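Local atomic coordinates of small nuclear ribonucleoprotein homolog (Pyrobaculum aerophilum, PDB entry 1M5Q), a protein that probably binds RNA, as an Sm-like archaeal protein that assembles into a 14-mer and carries an additional C-terminal domain. Residues L96-V108 with G112-E124. Numbering follows the deposited sequence.
Sequences LIGDKVRVSEIGV and GPVAERAKRLFEE. With ACY (acetic acid), chain B.
Ile-97, Val-101, Val-103 and Val-108 turn their branches onto one side of helix 113-127, a worked example of a helix packed on an antiparallel beta-sheet. The two belong to the C-terminal domain of this Sm-like protein, and strand 101-104 and helix segment 113-124 run in nearly the same direction, 20° between their axes.

The apolar core begins near the helix start, where CG2 of Ile-97 presses on CG1 of Val-114 at 3.4 Å, tight for two methyls. Val-101 bridges two helix residues with one methyl: its CG2 touches Val-114 CG1 at 3.7 Å and also reaches Ala-115. The small Ala-118 lets Ile-97 CD1 come within 4.0 Å of its CB. From the next strand, Val-108 rests CB against Lys-119 CG at 3.7 Å, meeting the aliphatic part of an extended lysine. Helix 71-81 adds Met-71 and Phe-74 against Val-103.

Phe-122 closes the other end. With CG anti to the backbone N (chi1 -164°), its ring extends to the Ser-104 to Gly-107 type I turn; Val-103 CG1 lies at its rim, 3.7 Å from CD1. Ser-104 directs its carbonyl O at CE1, 3.4 Å away, and Glu-105 O lies beside CZ at the ring edge, its C=O turned across rather than at it.

On the opposite side of the sheet, polar bonds replace packing. Arg-102, its chain extended as far as NE, offers NE and NH2 to the two oxygens of an acetic acid probably taken from the crystallisation liquor, while NH2 also bonds Ile-81 O of a neighbouring subunit. With an alanine here, that carbonyl is likely to lose its arginine donor, and the bound acid its paired N-H donors. The acetic acid meets the guanidinium edge, with NE to OXT at 2.8 Å and an N-H...O angle of 169°.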
ATOM      1  N   LEU H  96       4.726 -29.100  41.734  1.00 24.19           N
ATOM      2  CA  LEU H  96       3.786 -28.705  42.803  1.00 26.36           C
ATOM      3  C   LEU H  96       4.570 -28.506  44.123  1.00 26.68           C
ATOM      4  O   LEU H  96       5.488 -29.275  44.420  1.00 29.53           O
ATOM      5  CB  LEU H  96       2.694 -29.776  42.989  1.00 25.42           C
ATOM      6  CG  LEU H  96       1.878 -30.107  41.722  1.00 27.47           C
ATOM      7  CD1 LEU H  96       1.000 -31.314  41.988  1.00 26.00           C
ATOM      8  CD2 LEU H  96       1.021 -28.921  41.283  1.00 26.83           C
ATOM      9  N   ILE H  97       4.236 -27.476  44.896  1.00 26.82           N
ATOM     10  CA  ILE H  97       4.931 -27.194  46.164  1.00 27.09           C
ATOM     11  C   ILE H  97       3.815 -27.106  47.202  1.00 28.60           C
ATOM     12  O   ILE H  97       3.002 -26.165  47.195  1.00 27.88           O
ATOM     13  CB  ILE H  97       5.730 -25.874  46.062  1.00 26.38           C
ATOM     14  CG1 ILE H  97       6.792 -26.017  44.946  1.00 26.73           C
ATOM     15  CG2 ILE H  97       6.388 -25.534  47.398  1.00 28.96           C
ATOM     16  CD1 ILE H  97       7.589 -24.770  44.651  1.00 24.17           C
ATOM     17  N   GLY H  98       3.740 -28.093  48.085  1.00 29.57           N
ATOM     18  CA  GLY H  98       2.632 -28.072  49.043  1.00 32.13           C
ATOM     19  C   GLY H  98       1.341 -28.273  48.254  1.00 34.53           C
ATOM     20  O   GLY H  98       1.358 -28.797  47.136  1.00 34.44           O
ATOM     21  N   ASP H  99       0.211 -27.843  48.778  1.00 37.13           N
ATOM     22  CA  ASP H  99      -1.002 -28.090  48.022  1.00 40.13           C
ATOM     23  C   ASP H  99      -1.703 -26.859  47.475  1.00 39.34           C
ATOM     24  O   ASP H  99      -2.845 -26.940  47.013  1.00 40.30           O
ATOM     25  CB  ASP H  99      -1.966 -28.950  48.856  1.00 45.12           C
ATOM     26  CG  ASP H  99      -2.703 -28.160  49.920  1.00 49.52           C
ATOM     27  OD1 ASP H  99      -2.080 -27.267  50.547  1.00 50.89           O
ATOM     28  OD2 ASP H  99      -3.917 -28.449  50.131  1.00 53.92           O
ATOM     29  N   LYS H 100      -1.031 -25.715  47.520  1.00 38.48           N
ATOM     30  CA  LYS H 100      -1.610 -24.499  46.960  1.00 36.91           C
ATOM     31  C   LYS H 100      -0.645 -23.714  46.057  1.00 34.92           C
ATOM     32  O   LYS H 100      -0.948 -22.594  45.688  1.00 33.79           O
ATOM     33  CB  LYS H 100      -2.108 -23.582  48.069  1.00 40.91           C
ATOM     34  CG  LYS H 100      -3.197 -24.199  48.927  1.00 44.37           C
ATOM     35  CD  LYS H 100      -3.862 -23.146  49.802  1.00 47.84           C
ATOM     36  CE  LYS H 100      -4.865 -22.289  49.016  1.00 49.13           C
ATOM     37  NZ  LYS H 100      -6.134 -23.016  48.654  1.00 50.37           N
ATOM     38  N   VAL H 101       0.514 -24.272  45.709  1.00 30.38           N
ATOM     39  CA  VAL H 101       1.437 -23.548  44.840  1.00 28.05           C
ATOM     40  C   VAL H 101       1.789 -24.485  43.677  1.00 27.55           C
ATOM     41  O   VAL H 101       2.041 -25.672  43.867  1.00 26.85           O
ATOM     42  CB  VAL H 101       2.715 -23.055  45.619  1.00 27.86           C
ATOM     43  CG1 VAL H 101       3.770 -22.442  44.637  1.00 27.85           C
ATOM     44  CG2 VAL H 101       2.314 -21.995  46.600  1.00 23.02           C
ATOM     45  N   ARG H 102       1.757 -23.944  42.467  1.00 25.61           N
ATOM     46  CA  ARG H 102       1.994 -24.728  41.253  1.00 25.94           C
ATOM     47  C   ARG H 102       2.879 -23.894  40.362  1.00 23.96           C
ATOM     48  O   ARG H 102       2.664 -22.725  40.233  1.00 24.37           O
ATOM     49  CB  ARG H 102       0.634 -25.010  40.582  1.00 28.23           C
ATOM     50  CG  ARG H 102       0.703 -25.605  39.185  1.00 28.49           C
ATOM     51  CD  ARG H 102      -0.726 -25.841  38.664  1.00 29.21           C
ATOM     52  NE  ARG H 102      -0.678 -26.582  37.415  1.00 28.22           N
ATOM     53  CZ  ARG H 102      -0.449 -26.028  36.221  1.00 30.13           C
ATOM     54  NH1 ARG H 102      -0.248 -24.705  36.096  1.00 27.85           N
ATOM     55  NH2 ARG H 102      -0.427 -26.807  35.134  1.00 29.85           N
ATOM     56  N   VAL H 103       3.892 -24.496  39.778  1.00 24.25           N
ATOM     57  CA  VAL H 103       4.839 -23.791  38.923  1.00 23.92           C
ATOM     58  C   VAL H 103       4.994 -24.520  37.560  1.00 24.07           C
ATOM     59  O   VAL H 103       5.312 -25.701  37.524  1.00 22.34           O
ATOM     60  CB  VAL H 103       6.287 -23.744  39.553  1.00 22.91           C
ATOM     61  CG1 VAL H 103       7.122 -22.781  38.749  1.00 21.05           C
ATOM     62  CG2 VAL H 103       6.264 -23.325  41.066  1.00 21.35           C
ATOM     63  N   SER H 104       4.784 -23.791  36.468  1.00 22.62           N
ATOM     64  CA  SER H 104       4.897 -24.311  35.112  1.00 23.37           C
ATOM     65  C   SER H 104       6.113 -23.580  34.542  1.00 24.15           C
ATOM     66  O   SER H 104       6.666 -22.704  35.227  1.00 23.47           O
ATOM     67  CB  SER H 104       3.647 -23.946  34.300  1.00 19.76           C
ATOM     68  OG  SER H 104       3.654 -22.544  34.009  1.00 19.81           O
ATOM     69  N   GLU H 105       6.510 -23.897  33.306  1.00 23.70           N
ATOM     70  CA  GLU H 105       7.664 -23.234  32.730  1.00 25.08           C
ATOM     71  C   GLU H 105       7.411 -21.762  32.455  1.00 24.10           C
ATOM     72  O   GLU H 105       8.344 -21.034  32.129  1.00 25.59           O
ATOM     73  CB  GLU H 105       8.201 -23.939  31.448  1.00 25.78           C
ATOM     74  CG  GLU H 105       7.201 -24.170  30.339  1.00 29.78           C
ATOM     75  CD  GLU H 105       7.820 -24.764  29.044  1.00 33.50           C
ATOM     76  OE1 GLU H 105       8.753 -25.596  29.114  1.00 33.98           O
ATOM     77  OE2 GLU H 105       7.350 -24.410  27.933  1.00 34.69           O
ATOM     78  N   ILE H 106       6.188 -21.284  32.629  1.00 24.16           N
ATOM     79  CA  ILE H 106       5.954 -19.849  32.400  1.00 23.62           C
ATOM     80  C   ILE H 106       5.424 -19.077  33.622  1.00 26.29           C
ATOM     81  O   ILE H 106       5.001 -17.909  33.519  1.00 25.65           O
ATOM     82  CB  ILE H 106       4.981 -19.595  31.222  1.00 24.14           C
ATOM     83  CG1 ILE H 106       3.550 -19.977  31.610  1.00 24.33           C
ATOM     84  CG2 ILE H 106       5.456 -20.369  29.990  1.00 22.66           C
ATOM     85  CD1 ILE H 106       2.566 -19.868  30.411  1.00 29.42           C
ATOM     86  N   GLY H 107       5.407 -19.706  34.787  1.00 27.02           N
ATOM     87  CA  GLY H 107       4.950 -18.942  35.932  1.00 26.73           C
ATOM     88  C   GLY H 107       4.560 -19.725  37.161  1.00 26.02           C
ATOM     89  O   GLY H 107       4.498 -20.955  37.158  1.00 26.12           O
ATOM     90  N   VAL H 108       4.262 -18.984  38.220  1.00 24.76           N
ATOM     91  CA  VAL H 108       3.912 -19.561  39.490  1.00 24.22           C
ATOM     92  C   VAL H 108       2.467 -19.189  39.797  1.00 25.76           C
ATOM     93  O   VAL H 108       2.095 -18.038  39.683  1.00 22.61           O
ATOM     94  CB  VAL H 108       4.821 -18.955  40.609  1.00 25.01           C
ATOM     95  CG1 VAL H 108       4.251 -19.254  41.973  1.00 23.76           C
ATOM     96  CG2 VAL H 108       6.266 -19.467  40.483  1.00 20.76           C
ATOM     97  N   GLY H 112       0.819 -16.129  48.845  1.00 33.24           N
ATOM     98  CA  GLY H 112       1.426 -16.469  50.121  1.00 33.12           C
ATOM     99  C   GLY H 112       2.925 -16.620  50.122  1.00 32.79           C
ATOM    100  O   GLY H 112       3.576 -16.560  49.078  1.00 32.77           O
ATOM    101  N   PRO H 113       3.495 -16.874  51.300  1.00 32.34           N
ATOM    102  CA  PRO H 113       4.949 -17.021  51.454  1.00 31.21           C
ATOM    103  C   PRO H 113       5.638 -18.090  50.591  1.00 31.05           C
ATOM    104  O   PRO H 113       6.773 -17.906  50.101  1.00 28.96           O
ATOM    105  CB  PRO H 113       5.114 -17.264  52.965  1.00 32.69           C
ATOM    106  CG  PRO H 113       3.873 -16.545  53.584  1.00 30.54           C
ATOM    107  CD  PRO H 113       2.783 -16.882  52.604  1.00 30.72           C
ATOM    108  N   VAL H 114       4.971 -19.219  50.429  1.00 28.80           N
ATOM    109  CA  VAL H 114       5.537 -20.275  49.623  1.00 27.83           C
ATOM    110  C   VAL H 114       5.576 -19.819  48.154  1.00 26.96           C
ATOM    111  O   VAL H 114       6.591 -19.912  47.502  1.00 27.27           O
ATOM    112  CB  VAL H 114       4.712 -21.543  49.760  1.00 28.70           C
ATOM    113  CG1 VAL H 114       5.284 -22.649  48.790  1.00 29.31           C
ATOM    114  CG2 VAL H 114       4.791 -22.024  51.229  1.00 28.47           C
ATOM    115  N   ALA H 115       4.464 -19.276  47.687  1.00 26.59           N
ATOM    116  CA  ALA H 115       4.310 -18.782  46.333  1.00 27.03           C
ATOM    117  C   ALA H 115       5.329 -17.655  46.052  1.00 27.76           C
ATOM    118  O   ALA H 115       6.017 -17.681  44.996  1.00 26.62           O
ATOM    119  CB  ALA H 115       2.879 -18.279  46.122  1.00 24.31           C
ATOM    120  N   GLU H 116       5.428 -16.696  46.981  1.00 27.08           N
ATOM    121  CA  GLU H 116       6.375 -15.577  46.838  1.00 27.26           C
ATOM    122  C   GLU H 116       7.801 -16.126  46.760  1.00 27.45           C
ATOM    123  O   GLU H 116       8.602 -15.685  45.930  1.00 28.63           O
ATOM    124  CB  GLU H 116       6.290 -14.599  48.009  1.00 27.59           C
ATOM    125  CG  GLU H 116       5.079 -13.664  47.978  1.00 31.35           C
ATOM    126  CD  GLU H 116       4.782 -13.128  46.585  1.00 34.55           C
ATOM    127  OE1 GLU H 116       5.697 -12.546  45.941  1.00 34.42           O
ATOM    128  OE2 GLU H 116       3.624 -13.305  46.119  1.00 35.57           O
ATOM    129  N   ARG H 117       8.128 -17.103  47.609  1.00 27.92           N
ATOM    130  CA  ARG H 117       9.479 -17.679  47.564  1.00 27.62           C
ATOM    131  C   ARG H 117       9.766 -18.437  46.242  1.00 27.43           C
ATOM    132  O   ARG H 117      10.874 -18.359  45.687  1.00 27.95           O
ATOM    133  CB  ARG H 117       9.703 -18.621  48.753  1.00 28.50           C
ATOM    134  CG  ARG H 117      11.101 -19.250  48.790  1.00 27.34           C
ATOM    135  CD  ARG H 117      12.141 -18.130  48.854  1.00 30.38           C
ATOM    136  NE  ARG H 117      13.408 -18.628  49.331  1.00 32.28           N
ATOM    137  CZ  ARG H 117      14.431 -18.933  48.547  1.00 40.56           C
ATOM    138  NH1 ARG H 117      14.336 -18.786  47.216  1.00 41.30           N
ATOM    139  NH2 ARG H 117      15.565 -19.371  49.097  1.00 42.74           N
ATOM    140  N   ALA H 118       8.781 -19.170  45.747  1.00 26.53           N
ATOM    141  CA  ALA H 118       8.960 -19.923  44.516  1.00 26.98           C
ATOM    142  C   ALA H 118       9.187 -18.914  43.363  1.00 26.30           C
ATOM    143  O   ALA H 118       9.991 -19.153  42.463  1.00 28.06           O
ATOM    144  CB  ALA H 118       7.702 -20.836  44.252  1.00 25.90           C
ATOM    145  N   LYS H 119       8.516 -17.776  43.417  1.00 27.13           N
ATOM    146  CA  LYS H 119       8.691 -16.745  42.387  1.00 27.41           C
ATOM    147  C   LYS H 119      10.135 -16.255  42.401  1.00 26.91           C
ATOM    148  O   LYS H 119      10.748 -16.065  41.348  1.00 26.04           O
ATOM    149  CB  LYS H 119       7.721 -15.590  42.631  1.00 30.21           C
ATOM    150  CG  LYS H 119       6.305 -15.858  42.104  1.00 29.84           C
ATOM    151  CD  LYS H 119       5.386 -14.728  42.459  1.00 31.67           C
ATOM    152  CE  LYS H 119       3.960 -15.027  42.027  1.00 34.14           C
ATOM    153  NZ  LYS H 119       3.036 -14.003  42.606  1.00 35.41           N
ATOM    154  N   ARG H 120      10.711 -16.083  43.586  1.00 27.56           N
ATOM    155  CA  ARG H 120      12.111 -15.660  43.640  1.00 26.42           C
ATOM    156  C   ARG H 120      13.037 -16.758  43.132  1.00 25.56           C
ATOM    157  O   ARG H 120      14.038 -16.455  42.487  1.00 24.38           O
ATOM    158  CB  ARG H 120      12.543 -15.246  45.045  1.00 29.10           C
ATOM    159  CG  ARG H 120      12.279 -13.816  45.374  1.00 33.43           C
ATOM    160  CD  ARG H 120      10.860 -13.622  45.762  1.00 38.41           C
ATOM    161  NE  ARG H 120      10.553 -12.313  46.362  1.00 38.37           N
ATOM    162  CZ  ARG H 120       9.301 -11.901  46.531  1.00 38.39           C
ATOM    163  NH1 ARG H 120       8.314 -12.713  46.131  1.00 37.60           N
ATOM    164  NH2 ARG H 120       9.028 -10.715  47.078  1.00 34.91           N
ATOM    165  N   LEU H 121      12.732 -18.030  43.380  1.00 24.97           N
ATOM    166  CA  LEU H 121      13.639 -19.091  42.855  1.00 24.27           C
ATOM    167  C   LEU H 121      13.563 -19.096  41.313  1.00 24.56           C
ATOM    168  O   LEU H 121      14.562 -19.251  40.617  1.00 23.46           O
ATOM    169  CB  LEU H 121      13.195 -20.459  43.310  1.00 25.42           C
ATOM    170  CG  LEU H 121      14.181 -21.569  43.676  1.00 30.70           C
ATOM    171  CD1 LEU H 121      13.549 -22.905  43.271  1.00 29.26           C
ATOM    172  CD2 LEU H 121      15.551 -21.379  43.081  1.00 28.90           C
ATOM    173  N   PHE H 122      12.342 -18.949  40.812  1.00 24.61           N
ATOM    174  CA  PHE H 122      12.057 -18.912  39.375  1.00 25.65           C
ATOM    175  C   PHE H 122      12.888 -17.823  38.714  1.00 24.18           C
ATOM    176  O   PHE H 122      13.585 -18.051  37.707  1.00 23.77           O
ATOM    177  CB  PHE H 122      10.549 -18.631  39.155  1.00 24.40           C
ATOM    178  CG  PHE H 122      10.078 -18.946  37.752  1.00 27.19           C
ATOM    179  CD1 PHE H 122       9.459 -20.157  37.473  1.00 28.51           C
ATOM    180  CD2 PHE H 122      10.212 -18.017  36.733  1.00 26.60           C
ATOM    181  CE1 PHE H 122       8.961 -20.438  36.184  1.00 28.10           C
ATOM    182  CE2 PHE H 122       9.728 -18.276  35.453  1.00 28.82           C
ATOM    183  CZ  PHE H 122       9.098 -19.489  35.178  1.00 29.31           C
ATOM    184  N   GLU H 123      12.836 -16.633  39.315  1.00 25.09           N
ATOM    185  CA  GLU H 123      13.600 -15.486  38.814  1.00 25.09           C
ATOM    186  C   GLU H 123      15.086 -15.709  38.928  1.00 26.13           C
ATOM    187  O   GLU H 123      15.852 -15.217  38.110  1.00 25.94           O
ATOM    188  CB  GLU H 123      13.193 -14.211  39.554  1.00 26.46           C
ATOM    189  CG  GLU H 123      11.807 -13.734  39.157  1.00 24.96           C
ATOM    190  CD  GLU H 123      11.118 -12.984  40.295  1.00 27.55           C
ATOM    191  OE1 GLU H 123      11.838 -12.458  41.190  1.00 28.54           O
ATOM    192  OE2 GLU H 123       9.866 -12.919  40.293  1.00 26.03           O
ATOM    193  N   GLU H 124      15.519 -16.493  39.900  1.00 27.38           N
ATOM    194  CA  GLU H 124      16.949 -16.733  40.006  1.00 30.43           C
ATOM    195  C   GLU H 124      17.395 -17.560  38.783  1.00 30.74           C
ATOM    196  O   GLU H 124      18.479 -17.320  38.213  1.00 31.29           O
ATOM    197  CB  GLU H 124      17.255 -17.416  41.335  1.00 32.19           C
ATOM    198  CG  GLU H 124      18.520 -16.919  41.971  1.00 39.79           C
ATOM    199  CD  GLU H 124      18.670 -15.401  41.926  1.00 43.43           C
ATOM    200  OE1 GLU H 124      17.813 -14.661  42.482  1.00 45.33           O
ATOM    201  OE2 GLU H 124      19.675 -14.947  41.332  1.00 46.81           O
TER
HETATM  202  C   ACY B5012      -0.472 -29.858  36.853  1.00 28.67           C
HETATM  203  O   ACY B5012      -0.121 -29.561  35.611  1.00 28.11           O
HETATM  204  OXT ACY B5012      -1.413 -29.292  37.581  1.00 29.99           O
HETATM  205  CH3 ACY B5012       0.338 -30.983  37.429  1.00 27.44           C